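Local atomic coordinates of CaaX farnesyltransferase alpha subunit Ram2 (Aspergillus fumigatus, PDB entry 4L9P), a protein that probably serves as the alpha subunit of protein farnesyltransferase, pairing with beta subunit Ram1 to attach farnesyl groups to CAAX-ended proteins. Residues L150-M153 with F154-A158; K159-H162 with V163-R167; P51-L54 with E55-Y59; P85-Y88 with T89-I92; W346-R349 with I350-T354. The protein carries 1 engineered substitution. All coordinates share one frame; numbering follows the deposited sequence.

Contact 1: residues L150-M153 with F154-A158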
# COMPACT_ATOMS: atom_id res chain seq x y z
N LEU A 150 2.10 -24.35 3.84
CA LEU A 150 1.39 -23.08 3.79
C LEU A 150 0.28 -23.10 4.86
O LEU A 150 0.04 -22.05 5.51
CB LEU A 150 0.77 -22.86 2.41
CG LEU A 150 1.85 -22.86 1.32
CD1 LEU A 150 1.16 -22.51 -0.00
CD2 LEU A 150 3.03 -21.93 1.62
N MET A 151 -0.39 -24.23 5.10
CA MET A 151 -1.38 -24.27 6.16
C MET A 151 -0.79 -24.17 7.56
O MET A 151 -1.48 -23.65 8.45
CB MET A 151 -2.23 -25.54 6.04
CG MET A 151 -3.08 -25.54 4.75
SD MET A 151 -4.21 -24.14 4.62
CE MET A 151 -5.61 -24.79 5.53
N GLU A 152 0.46 -24.59 7.77
CA GLU A 152 1.15 -24.33 9.03
C GLU A 152 1.28 -22.82 9.25
O GLU A 152 1.13 -22.31 10.38
CB GLU A 152 2.57 -24.92 9.00
CG GLU A 152 3.15 -25.14 10.39
CD GLU A 152 4.38 -26.08 10.43
OE1 GLU A 152 5.00 -26.21 11.49
OE2 GLU A 152 4.76 -26.65 9.40
N MET A 153 1.56 -22.09 8.16
CA MET A 153 1.69 -20.62 8.29
C MET A 153 0.33 -20.02 8.57
O MET A 153 0.22 -19.12 9.44
CB MET A 153 2.26 -20.02 6.99
CG MET A 153 3.68 -20.46 6.65
SD MET A 153 4.92 -19.94 7.89
CE MET A 153 4.69 -18.14 7.92
N PHE A 154 -0.69 -20.45 7.82
CA PHE A 154 -2.01 -19.83 8.02
C PHE A 154 -2.64 -20.17 9.36
O PHE A 154 -3.52 -19.43 9.82
CB PHE A 154 -2.97 -20.24 6.85
CG PHE A 154 -2.58 -19.67 5.53
CD1 PHE A 154 -2.23 -18.34 5.42
CD2 PHE A 154 -2.64 -20.47 4.40
CE1 PHE A 154 -1.90 -17.80 4.14
CE2 PHE A 154 -2.34 -19.96 3.16
CZ PHE A 154 -1.95 -18.63 3.02
N ALA A 155 -2.20 -21.26 9.99
CA ALA A 155 -2.69 -21.57 11.36
C ALA A 155 -2.17 -20.53 12.33
O ALA A 155 -2.77 -20.32 13.39
CB ALA A 155 -2.22 -22.99 11.77
N GLN A 156 -1.03 -19.89 12.03
CA GLN A 156 -0.52 -18.87 12.93
C GLN A 156 -1.03 -17.48 12.54
O GLN A 156 -1.30 -16.65 13.45
CB GLN A 156 0.98 -18.88 12.87
CG GLN A 156 1.47 -20.20 13.44
CD GLN A 156 2.91 -20.43 13.20
OE1 GLN A 156 3.73 -19.83 13.82
NE2 GLN A 156 3.23 -21.27 12.24
N ASP A 157 -1.20 -17.18 11.23
CA ASP A 157 -1.81 -15.89 10.82
C ASP A 157 -2.56 -16.20 9.55
O ASP A 157 -1.94 -16.30 8.45
CB ASP A 157 -0.82 -14.74 10.65
CG ASP A 157 -1.53 -13.46 10.26
OD1 ASP A 157 -2.75 -13.47 9.88
OD2 ASP A 157 -0.88 -12.41 10.30
N ALA A 158 -3.88 -16.34 9.66
CA ALA A 158 -4.68 -16.78 8.51
C ALA A 158 -4.78 -15.74 7.41
O ALA A 158 -5.29 -16.04 6.33
CB ALA A 158 -6.10 -17.17 8.94

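Contact 2: residues K159-H162 with V163-R167. Engineered in segment 159-162: Ser-160 (natural residue Asn). With FII ([(3,7,11-trimethyl-dodeca-2,6,10-trienyloxycarbamoyl)-methyl]-phosphonic acid), chain Q.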
# COMPACT_ATOMS: atom_id res chain seq x y z
N LYS A 159 -4.33 -14.51 7.66
CA LYS A 159 -4.44 -13.43 6.69
C LYS A 159 -3.08 -12.94 6.22
O LYS A 159 -2.97 -11.89 5.63
CB LYS A 159 -5.26 -12.28 7.32
CG LYS A 159 -6.68 -12.75 7.75
CD LYS A 159 -7.49 -11.59 8.31
CE LYS A 159 -8.86 -12.11 8.70
NZ LYS A 159 -9.74 -10.89 9.12
N SER A 160 -2.03 -13.75 6.40
CA SER A 160 -0.68 -13.34 6.05
C SER A 160 -0.54 -13.03 4.58
O SER A 160 -0.61 -13.91 3.72
CB SER A 160 0.26 -14.49 6.35
OG SER A 160 1.48 -14.13 5.77
N TYR A 161 -0.36 -11.76 4.26
CA TYR A 161 -0.46 -11.33 2.87
C TYR A 161 0.63 -11.96 2.03
O TYR A 161 0.36 -12.33 0.85
CB TYR A 161 -0.33 -9.76 2.82
CG TYR A 161 -0.81 -9.15 1.53
CD1 TYR A 161 0.01 -9.11 0.41
CD2 TYR A 161 -2.13 -8.64 1.41
CE1 TYR A 161 -0.42 -8.52 -0.79
CE2 TYR A 161 -2.55 -8.07 0.23
CZ TYR A 161 -1.69 -8.05 -0.88
OH TYR A 161 -2.10 -7.47 -2.07
N HIS A 162 1.85 -12.07 2.55
CA HIS A 162 2.93 -12.58 1.70
C HIS A 162 2.75 -14.07 1.44
O HIS A 162 3.15 -14.54 0.37
CB HIS A 162 4.25 -12.36 2.42
CG HIS A 162 4.54 -10.91 2.65
ND1 HIS A 162 4.69 -10.35 3.91
CD2 HIS A 162 4.47 -9.88 1.79
CE1 HIS A 162 4.84 -9.03 3.79
NE2 HIS A 162 4.77 -8.73 2.50
N VAL A 163 2.18 -14.81 2.40
CA VAL A 163 1.96 -16.22 2.17
C VAL A 163 0.82 -16.39 1.18
O VAL A 163 0.92 -17.29 0.31
CB VAL A 163 1.65 -16.96 3.50
CG1 VAL A 163 1.51 -18.50 3.22
CG2 VAL A 163 2.77 -16.68 4.51
N TRP A 164 -0.28 -15.63 1.26
CA TRP A 164 -1.28 -15.72 0.22
C TRP A 164 -0.74 -15.33 -1.14
O TRP A 164 -1.10 -15.99 -2.14
CB TRP A 164 -2.50 -14.80 0.57
CG TRP A 164 -3.38 -15.39 1.66
CD1 TRP A 164 -3.47 -14.98 3.00
CD2 TRP A 164 -4.24 -16.52 1.52
NE1 TRP A 164 -4.40 -15.78 3.65
CE2 TRP A 164 -4.88 -16.73 2.77
CE3 TRP A 164 -4.57 -17.38 0.43
CZ2 TRP A 164 -5.86 -17.73 2.96
CZ3 TRP A 164 -5.50 -18.39 0.63
CH2 TRP A 164 -6.15 -18.58 1.90
N THR A 165 0.09 -14.29 -1.25
CA THR A 165 0.68 -13.93 -2.53
C THR A 165 1.49 -15.10 -3.08
O THR A 165 1.37 -15.45 -4.27
CB THR A 165 1.55 -12.67 -2.37
OG1 THR A 165 0.66 -11.57 -2.06
CG2 THR A 165 2.31 -12.38 -3.67
N TYR A 166 2.28 -15.73 -2.20
CA TYR A 166 3.04 -16.92 -2.68
C TYR A 166 2.07 -17.99 -3.13
O TYR A 166 2.31 -18.64 -4.20
CB TYR A 166 3.92 -17.40 -1.56
CG TYR A 166 4.60 -18.75 -1.95
CD1 TYR A 166 5.76 -18.78 -2.78
CD2 TYR A 166 4.01 -19.95 -1.56
CE1 TYR A 166 6.31 -20.00 -3.15
CE2 TYR A 166 4.57 -21.17 -1.95
CZ TYR A 166 5.72 -21.15 -2.74
OH TYR A 166 6.33 -22.34 -3.11
N ARG A 167 0.99 -18.24 -2.41
CA ARG A 167 0.10 -19.32 -2.81
C ARG A 167 -0.59 -19.00 -4.15
O ARG A 167 -0.83 -19.92 -4.94
CB ARG A 167 -0.93 -19.64 -1.69
CG ARG A 167 -1.59 -21.04 -1.92
CD ARG A 167 -2.41 -21.50 -0.73
NE ARG A 167 -2.83 -22.87 -0.98
CZ ARG A 167 -3.12 -23.77 -0.06
NH1 ARG A 167 -3.09 -23.44 1.23
NH2 ARG A 167 -3.38 -25.03 -0.46
C1 FII Q . 5.91 3.17 -1.21
C2 FII Q . 5.73 1.92 -0.39
C6 FII Q . 6.96 1.15 -0.14
C10 FII Q . 4.37 1.37 -0.26
C11 FII Q . 4.05 0.06 0.46
C12 FII Q . 3.54 0.43 1.88
C15 FII Q . 2.74 -0.63 2.64
C18 FII Q . 2.22 -0.32 4.03
C22 FII Q . 2.92 -2.03 2.15
C23 FII Q . 1.86 -3.01 2.64
C24 FII Q . 2.21 -4.41 2.35
C27 FII Q . 1.43 -5.35 3.21
C30 FII Q . 0.10 -5.80 2.62
C34 FII Q . 2.24 -6.21 4.10
C35 FII Q . 1.66 -7.40 4.83
O36 FII Q . 1.66 -7.18 6.23
N42 FII Q . 1.01 -6.06 6.66
C43 FII Q . -0.27 -6.33 7.16
O44 FII Q . -0.80 -7.46 7.18
C45 FII Q . -0.96 -5.10 7.72
P46 FII Q . -2.82 -5.12 7.51
O49 FII Q . -3.06 -5.51 6.10
O50 FII Q . -3.40 -6.03 8.54
O51 FII Q . -3.18 -3.64 7.78

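Contact 3: residues P51-L54 with E55-Y59. With EDO (1,2-ethanediol), chain G.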
# COMPACT_ATOMS: atom_id res chain seq x y z
N PRO A 51 29.26 -6.44 17.42
CA PRO A 51 30.52 -6.87 16.78
C PRO A 51 30.32 -8.07 15.82
O PRO A 51 30.93 -8.08 14.73
CB PRO A 51 31.42 -7.24 17.97
CG PRO A 51 30.54 -7.14 19.19
CD PRO A 51 29.34 -6.37 18.88
N GLU A 52 29.44 -9.01 16.17
CA GLU A 52 29.26 -10.19 15.31
C GLU A 52 28.67 -9.79 13.95
O GLU A 52 29.06 -10.31 12.91
CB GLU A 52 28.31 -11.20 15.97
CG GLU A 52 28.88 -11.82 17.23
CD GLU A 52 28.68 -10.98 18.49
OE1 GLU A 52 28.24 -9.79 18.44
OE2 GLU A 52 28.97 -11.54 19.57
N TYR A 53 27.70 -8.86 13.97
CA TYR A 53 27.06 -8.44 12.74
C TYR A 53 28.02 -7.56 11.92
O TYR A 53 28.07 -7.68 10.69
CB TYR A 53 25.76 -7.70 13.08
CG TYR A 53 24.91 -7.31 11.87
CD1 TYR A 53 24.10 -8.26 11.24
CD2 TYR A 53 24.94 -6.01 11.36
CE1 TYR A 53 23.30 -7.94 10.17
CE2 TYR A 53 24.09 -5.64 10.29
CZ TYR A 53 23.31 -6.61 9.70
OH TYR A 53 22.48 -6.24 8.68
N LEU A 54 28.78 -6.67 12.57
CA LEU A 54 29.77 -5.88 11.85
C LEU A 54 30.76 -6.80 11.14
O LEU A 54 31.06 -6.62 9.95
CB LEU A 54 30.57 -4.93 12.78
CG LEU A 54 29.91 -3.67 13.30
CD1 LEU A 54 30.84 -3.04 14.37
CD2 LEU A 54 29.67 -2.76 12.09
N GLU A 55 31.25 -7.82 11.84
CA GLU A 55 32.25 -8.68 11.23
C GLU A 55 31.65 -9.48 10.07
O GLU A 55 32.21 -9.50 8.95
CB GLU A 55 32.86 -9.66 12.25
CG GLU A 55 33.95 -10.46 11.55
CD GLU A 55 34.58 -11.53 12.37
OE1 GLU A 55 33.89 -12.40 12.93
OE2 GLU A 55 35.81 -11.52 12.40
N ALA A 56 30.49 -10.10 10.30
CA ALA A 56 29.88 -10.94 9.26
C ALA A 56 29.63 -10.11 8.00
O ALA A 56 29.89 -10.54 6.86
CB ALA A 56 28.58 -11.62 9.79
N THR A 57 29.04 -8.94 8.18
CA THR A 57 28.74 -8.12 7.01
C THR A 57 29.96 -7.57 6.28
O THR A 57 29.90 -7.36 5.07
CB THR A 57 27.75 -6.95 7.37
OG1 THR A 57 28.31 -6.17 8.44
CG2 THR A 57 26.36 -7.50 7.76
N SER A 58 31.07 -7.35 7.01
CA SER A 58 32.31 -6.95 6.34
C SER A 58 32.87 -8.10 5.46
O SER A 58 33.38 -7.87 4.35
CB SER A 58 33.32 -6.46 7.38
OG SER A 58 32.79 -5.34 8.12
N TYR A 59 32.72 -9.34 5.92
CA TYR A 59 33.07 -10.49 5.06
C TYR A 59 32.08 -10.62 3.89
O TYR A 59 32.46 -10.98 2.78
CB TYR A 59 33.16 -11.82 5.89
CG TYR A 59 34.52 -11.94 6.53
CD1 TYR A 59 34.79 -11.36 7.76
CD2 TYR A 59 35.55 -12.51 5.84
CE1 TYR A 59 36.09 -11.42 8.34
CE2 TYR A 59 36.83 -12.55 6.39
CZ TYR A 59 37.06 -12.02 7.62
OH TYR A 59 38.32 -12.07 8.21
C1 EDO G . 26.97 -3.18 8.60
O1 EDO G . 27.90 -3.51 7.57
C2 EDO G . 25.73 -2.56 8.02
O2 EDO G . 25.12 -3.40 7.02
O HOH W 1 30.49 -12.74 13.20

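Contact 4: residues P85-Y88 with T89-I92. With EDO (1,2-ethanediol), chain F.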
# COMPACT_ATOMS: atom_id res chain seq x y z
N PRO A 85 17.00 -11.21 9.24
CA PRO A 85 16.35 -11.84 8.09
C PRO A 85 15.73 -10.78 7.16
O PRO A 85 15.27 -11.14 6.09
CB PRO A 85 15.23 -12.68 8.72
CG PRO A 85 14.91 -12.00 9.97
CD PRO A 85 16.26 -11.48 10.50
N ALA A 86 15.76 -9.51 7.53
CA ALA A 86 15.28 -8.45 6.62
C ALA A 86 16.42 -7.79 5.82
O ALA A 86 16.28 -6.69 5.29
CB ALA A 86 14.50 -7.39 7.43
N HIS A 87 17.55 -8.48 5.69
CA HIS A 87 18.66 -7.96 4.86
C HIS A 87 18.41 -8.44 3.45
O HIS A 87 18.76 -9.57 3.10
CB HIS A 87 19.94 -8.54 5.46
CG HIS A 87 21.21 -7.95 4.94
ND1 HIS A 87 21.61 -8.05 3.61
CD2 HIS A 87 22.24 -7.34 5.60
CE1 HIS A 87 22.79 -7.47 3.48
NE2 HIS A 87 23.18 -7.00 4.67
N TYR A 88 17.78 -7.62 2.60
CA TYR A 88 17.33 -8.13 1.29
C TYR A 88 18.53 -8.55 0.43
O TYR A 88 18.40 -9.49 -0.39
CB TYR A 88 16.43 -7.08 0.55
CG TYR A 88 17.10 -5.75 0.31
CD1 TYR A 88 17.87 -5.55 -0.85
CD2 TYR A 88 17.06 -4.74 1.27
CE1 TYR A 88 18.51 -4.38 -1.10
CE2 TYR A 88 17.72 -3.55 1.05
CZ TYR A 88 18.48 -3.38 -0.14
OH TYR A 88 19.18 -2.21 -0.32
N THR A 89 19.64 -7.82 0.53
CA THR A 89 20.79 -8.15 -0.34
C THR A 89 21.30 -9.59 -0.07
O THR A 89 21.58 -10.34 -1.00
CB THR A 89 21.94 -7.19 -0.06
OG1 THR A 89 21.50 -5.85 -0.34
CG2 THR A 89 23.17 -7.50 -0.95
N VAL A 90 21.37 -9.99 1.20
CA VAL A 90 21.99 -11.30 1.48
C VAL A 90 21.12 -12.44 0.94
O VAL A 90 21.64 -13.47 0.50
CB VAL A 90 22.28 -11.46 2.97
CG1 VAL A 90 21.05 -11.75 3.78
CG2 VAL A 90 23.27 -12.64 3.19
N TRP A 91 19.79 -12.27 0.90
CA TRP A 91 18.94 -13.33 0.33
C TRP A 91 19.16 -13.47 -1.17
O TRP A 91 19.19 -14.59 -1.71
CB TRP A 91 17.45 -12.96 0.55
CG TRP A 91 16.97 -13.16 1.92
CD1 TRP A 91 16.84 -12.22 2.95
CD2 TRP A 91 16.55 -14.40 2.47
NE1 TRP A 91 16.34 -12.83 4.09
CE2 TRP A 91 16.16 -14.17 3.81
CE3 TRP A 91 16.50 -15.71 1.96
CZ2 TRP A 91 15.65 -15.18 4.61
CZ3 TRP A 91 15.99 -16.71 2.78
CH2 TRP A 91 15.57 -16.45 4.08
N ILE A 92 19.26 -12.34 -1.87
CA ILE A 92 19.48 -12.43 -3.30
C ILE A 92 20.84 -13.08 -3.61
O ILE A 92 20.94 -13.93 -4.51
CB ILE A 92 19.41 -11.03 -3.93
CG1 ILE A 92 17.95 -10.54 -3.77
CG2 ILE A 92 19.86 -11.02 -5.41
CD1 ILE A 92 17.85 -9.14 -3.85
C1 EDO F . 26.63 -6.20 3.20
O1 EDO F . 25.42 -6.31 2.39
C2 EDO F . 26.42 -5.03 4.17
O2 EDO F . 25.50 -5.41 5.20

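Contact 5: residues W346-R349 with I350-T354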
# COMPACT_ATOMS: atom_id res chain seq x y z
N TRP A 346 -22.40 7.83 0.17
CA TRP A 346 -23.84 7.57 -0.08
C TRP A 346 -24.50 8.82 -0.70
O TRP A 346 -25.34 8.66 -1.60
CB TRP A 346 -24.59 7.25 1.20
CG TRP A 346 -23.94 6.10 2.01
CD1 TRP A 346 -23.71 6.11 3.35
CD2 TRP A 346 -23.50 4.78 1.54
NE1 TRP A 346 -23.13 4.91 3.77
CE2 TRP A 346 -23.01 4.07 2.69
CE3 TRP A 346 -23.47 4.14 0.28
CZ2 TRP A 346 -22.48 2.78 2.60
CZ3 TRP A 346 -22.96 2.84 0.21
CH2 TRP A 346 -22.46 2.18 1.34
N GLU A 347 -24.12 10.02 -0.28
CA GLU A 347 -24.76 11.22 -0.83
C GLU A 347 -24.31 11.43 -2.28
O GLU A 347 -25.10 11.89 -3.09
CB GLU A 347 -24.51 12.46 0.05
CG GLU A 347 -25.23 12.39 1.40
CD GLU A 347 -25.05 13.61 2.32
OE1 GLU A 347 -24.15 14.46 2.11
OE2 GLU A 347 -25.78 13.69 3.32
N TYR A 348 -23.06 11.07 -2.58
CA TYR A 348 -22.58 11.11 -3.99
C TYR A 348 -23.45 10.16 -4.86
O TYR A 348 -23.87 10.52 -5.97
CB TYR A 348 -21.10 10.72 -4.06
CG TYR A 348 -20.55 10.51 -5.44
CD1 TYR A 348 -20.25 11.60 -6.24
CD2 TYR A 348 -20.29 9.22 -5.93
CE1 TYR A 348 -19.70 11.43 -7.51
CE2 TYR A 348 -19.75 9.04 -7.21
CZ TYR A 348 -19.44 10.15 -7.99
OH TYR A 348 -18.92 9.99 -9.26
N ARG A 349 -23.75 8.95 -4.34
CA ARG A 349 -24.61 8.01 -5.06
C ARG A 349 -26.00 8.60 -5.22
O ARG A 349 -26.57 8.52 -6.30
CB ARG A 349 -24.70 6.65 -4.39
CG ARG A 349 -23.36 5.87 -4.44
CD ARG A 349 -23.08 5.34 -5.86
NE ARG A 349 -24.06 4.30 -6.19
CZ ARG A 349 -24.78 4.24 -7.30
NH1 ARG A 349 -24.69 5.19 -8.25
NH2 ARG A 349 -25.62 3.21 -7.48
N ILE A 350 -26.55 9.20 -4.16
CA ILE A 350 -27.88 9.87 -4.27
C ILE A 350 -27.83 10.95 -5.36
O ILE A 350 -28.76 11.05 -6.16
CB ILE A 350 -28.29 10.50 -2.93
CG1 ILE A 350 -28.58 9.37 -1.91
CG2 ILE A 350 -29.54 11.38 -3.12
CD1 ILE A 350 -28.77 9.80 -0.47
N ARG A 351 -26.76 11.73 -5.43
CA ARG A 351 -26.67 12.79 -6.45
C ARG A 351 -26.63 12.18 -7.85
O ARG A 351 -27.24 12.70 -8.77
CB ARG A 351 -25.43 13.68 -6.23
CG ARG A 351 -25.49 14.48 -4.94
CD ARG A 351 -24.55 15.71 -4.91
NE ARG A 351 -23.15 15.37 -5.10
CZ ARG A 351 -22.32 14.99 -4.13
NH1 ARG A 351 -22.78 14.88 -2.91
NH2 ARG A 351 -21.02 14.70 -4.38
N GLN A 352 -25.92 11.06 -8.00
CA GLN A 352 -25.81 10.41 -9.31
C GLN A 352 -27.16 9.86 -9.74
O GLN A 352 -27.57 10.03 -10.89
CB GLN A 352 -24.87 9.22 -9.27
CG GLN A 352 -23.37 9.55 -9.15
CD GLN A 352 -22.51 8.30 -9.33
OE1 GLN A 352 -22.69 7.31 -8.62
NE2 GLN A 352 -21.57 8.36 -10.28
N ILE A 353 -27.87 9.24 -8.81
CA ILE A 353 -29.18 8.66 -9.10
C ILE A 353 -30.21 9.75 -9.41
O ILE A 353 -31.05 9.65 -10.34
CB ILE A 353 -29.68 7.80 -7.93
CG1 ILE A 353 -28.74 6.60 -7.75
CG2 ILE A 353 -31.18 7.42 -8.17
CD1 ILE A 353 -28.92 5.82 -6.45
N THR A 354 -30.15 10.83 -8.66
CA THR A 354 -31.04 11.96 -8.87
C THR A 354 -30.77 12.63 -10.25
O THR A 354 -31.71 12.98 -10.97
CB THR A 354 -30.84 13.01 -7.75
OG1 THR A 354 -31.14 12.42 -6.48
CG2 THR A 354 -31.74 14.23 -7.98

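Contact 1: residues L150-M153 with F154-A158
Leu-150 O takes the N-H of Phe-154 at 2.9 Å and Met-151 O that of Ala-155, the regular four-residue rungs of helix 146-156 in an all-helical prenyltransferase alpha-subunit repeat. With the carbonyls of Glu-152 and Met-153 the pattern shifts. Met-153 O receives two backbone donors: Asp-157 N, lying in its carbonyl plane at 3.0 Å, and Gln-156 N, which approaches from well above that plane. With its own N-H turned to Met-153, Gln-156 serves Glu-152 O through its side chain instead. Gln-156 NE2 reaches Glu-152 O at 3.0 Å by a nearly straight bond (164° at the hydrogen), with the acceptor in the plane of the amide but the donor above the plane of the carbonyl.

The aromatic member is Phe-154. Its CG sits beside the backbone N (chi1 -67°), which lays the ring back along the preceding turn, with Phe-154 CD2 3.3 Å from Leu-150 O. Leu-150 CB lies against CE2 of the same ring. Beyond the segments, Phe-154 stacks on Trp-164 and packs on Leu-189, while Leu-150 and Met-153 lie on Trp-126 of helix 123-133. Asp-157 OD1 turns forward to accept from Lys-159 N. Met-151, its chain folded at chi2 and chi3, brings its sulfur in at the edge of the phenyl ring, a Met-aromatic contact in which Met-151 SD is 5.4 Å from the centroid of the Phe-154 ring and 4.0 Å from Phe-154 CD2.

Contact 2: residues K159-H162 with V163-R167
Lys-159 meets Trp-164 through its backbone: Lys-159 C lies at the indole edge, 3.8 Å from Trp-164 CD1, while its NZ runs off to Thr-90 of the beta subunit Ram1. Ser-160, an engineered residue, holds the N-cap position of helix 161-174. Ser-160 O accepts Trp-164 N at 3.0 Å in a nearly linear bond (173° at the hydrogen). Tyr-161 O takes Thr-165 N at 2.9 Å, with Thr-165 OG1 close by. The Tyr-161 side chain stands anti to its own nitrogen (chi1 -163°), presenting one ring face to the farnesyl analogue, whose methyl C30 lies 3.6 Å from Tyr-161 CG. The far end of that phenol is held by Glu-309 O and Gly-304 N of Ram1. His-162 O accepts Tyr-166 N, and His-162 CE1 lies 3.7 Å from C35 of the ligand.

Ram1 grips the polar head of the analogue through its His-311, Arg-359, Lys-362 and Tyr-368. The start of this helix thus offers mainly apolar, van der Waals contact to the first isoprene unit.

Contact 3: residues P51-L54 with E55-Y59
One face of the Tyr-53 ring is covered by the methyl of Thr-57, a CH-pi contact one helical turn apart on helix 51-65. Thr-57 CG2 stands over the middle of the Tyr-53 ring, 3.8 Å from its centroid and only 14° off the normal. An ethanediol, probably from the crystallisation liquor, comes to the same ring obliquely with its O2.

The rotamer of Thr-57 explains both of its contacts. With OG1 lodged between the backbone N and the carbonyl carbon (chi1 56°), CG2 is left to swing over the tyrosine, and Thr-57 OG1 bends back to donate to Tyr-53 O at 2.7 Å. Tyr-53 O also takes Thr-57 N at 3.0 Å, the two donors arriving from opposite faces of the carbonyl plane. As an acceptor, Thr-57 OG1 receives O1 of the ethanediol, so the hydroxyl is used in both senses.

Tyr-53 OH reaches Asp-148 of the beta subunit Ram1 and, within its own chain, Asn-84, placing this turn at the subunit interface. The extended Glu-55 goes to Tyr-19 and Ser-20 instead, and Ala-56 packs on helix 71-83. Between the turns a water donates to Glu-52 O at 2.8 Å and, weakly, to Glu-55 OE1 at 3.4 Å.

Contact 4: residues P85-Y88 with T89-I92
Val-90 N is gripped twice by His-87, by the ring and by the backbone. Val-90 N donates to His-87 ND1 at 3.1 Å, with an angle of 143° at the hydrogen and the N-H approaching somewhat out of the ring plane, and weakly to His-87 O at 3.3 Å. With CG anti to the backbone nitrogen (chi1 -169°), the imidazole swings forward over the first turn, crossing the Val-90 side chain at about a right angle. At the far side of the ring, His-87 NE2 is hydrogen-bonded to O2 of an ethanediol, probably from the crystallisation liquor, at 2.9 Å.

A second tie comes from the indole. Trp-91 NE1 donates to Pro-85 O at 2.8 Å, the oxygen lying in the indole plane, and this bond joins the loop 85-87 to the helix. The neighbouring CD1 touches His-87 O, also at the ring edge.

Tyr-88 takes the less usual rotamer with CG between N and C, which brings its ring over the following peptide N, Tyr-88 CD1 lying 3.2 Å from Thr-89 N. Both Tyr-88 OH and Thr-89 OG1 bond to Met-197 of the beta subunit Ram1, and the phenol also packs on an apolar side chain of the bound peptide. The arrangement is a helix N-cap, in which histidine supplies the capping acceptor at the start of helix 88-100 in a prenyltransferase alpha repeat.

Contact 5: residues W346-R349 with I350-T354
Tyr-348 is overlapped by Gln-352 one turn later: Gln-352 CG sits over one face of the Tyr-348 ring, 4.2 Å from the centroid, in a CH-pi contact. The amide beyond it stays stacked on the ring, tilted by 29°, with Gln-352 CD 3.6 Å from Tyr-348 CE2. Tyr-348 CG stands anti to the backbone N (chi1 170°), sending the ring along the helix toward that partner.

Gln-352 OE1 is the meeting point with Arg-349. Arg-349 NH1 donates to Gln-352 OE1 at 2.9 Å in a fairly straight bond, the oxygen lying close to the guanidinium plane while the nitrogen stands above the plane of the amide carbonyl. Arg-349 folds at chi2 and chi3 to get there, and its flat group ends perpendicular to the amide. Ile-353 CD1 lies over one face of the Arg-349 guanidinium, 4.2 Å above it. The other terminal nitrogen, NH2, makes salt bridges to Asp-312 and Glu-316 of helix 304-317, so the arginine joins two helices while fixing the glutamine.

On the inner side, Ile-350 CG1 lies 3.3 Å from Trp-346 O, which also takes Ile-350 N. Both side chains press on Leu-331 of helix 323-338, whereas Tyr-348 packs on Leu-342 of the beta subunit Ram1. This is one amphipathic helix of the all-helical alpha-subunit fold, carrying three- and four-residue side-chain spacings on its polar flank.

How the contacts relate
Contacts 1 and 2 are neighbours, with centres about 10 Å apart, on consecutive helices of one repeat. They are joined where Trp-164 NE1 meets Ala-158 O at 2.8 Å and where Phe-154 CZ meets Val-163 CG1. Contact 2 touches the farnesyl analogue. The side chain of Asp-157 in contact 1 is about 6 Å from the bound analogue. The side chain of Tyr-88 in contact 4 is about 12 Å from it. Contacts 3 and 4 also meet, Tyr-53 OH lying 3.3 Å from His-87 CD2, and both reach the beta subunit. Contact 5 stands apart at the other end of the helical array, its centre about 62 Å from that of contact 3.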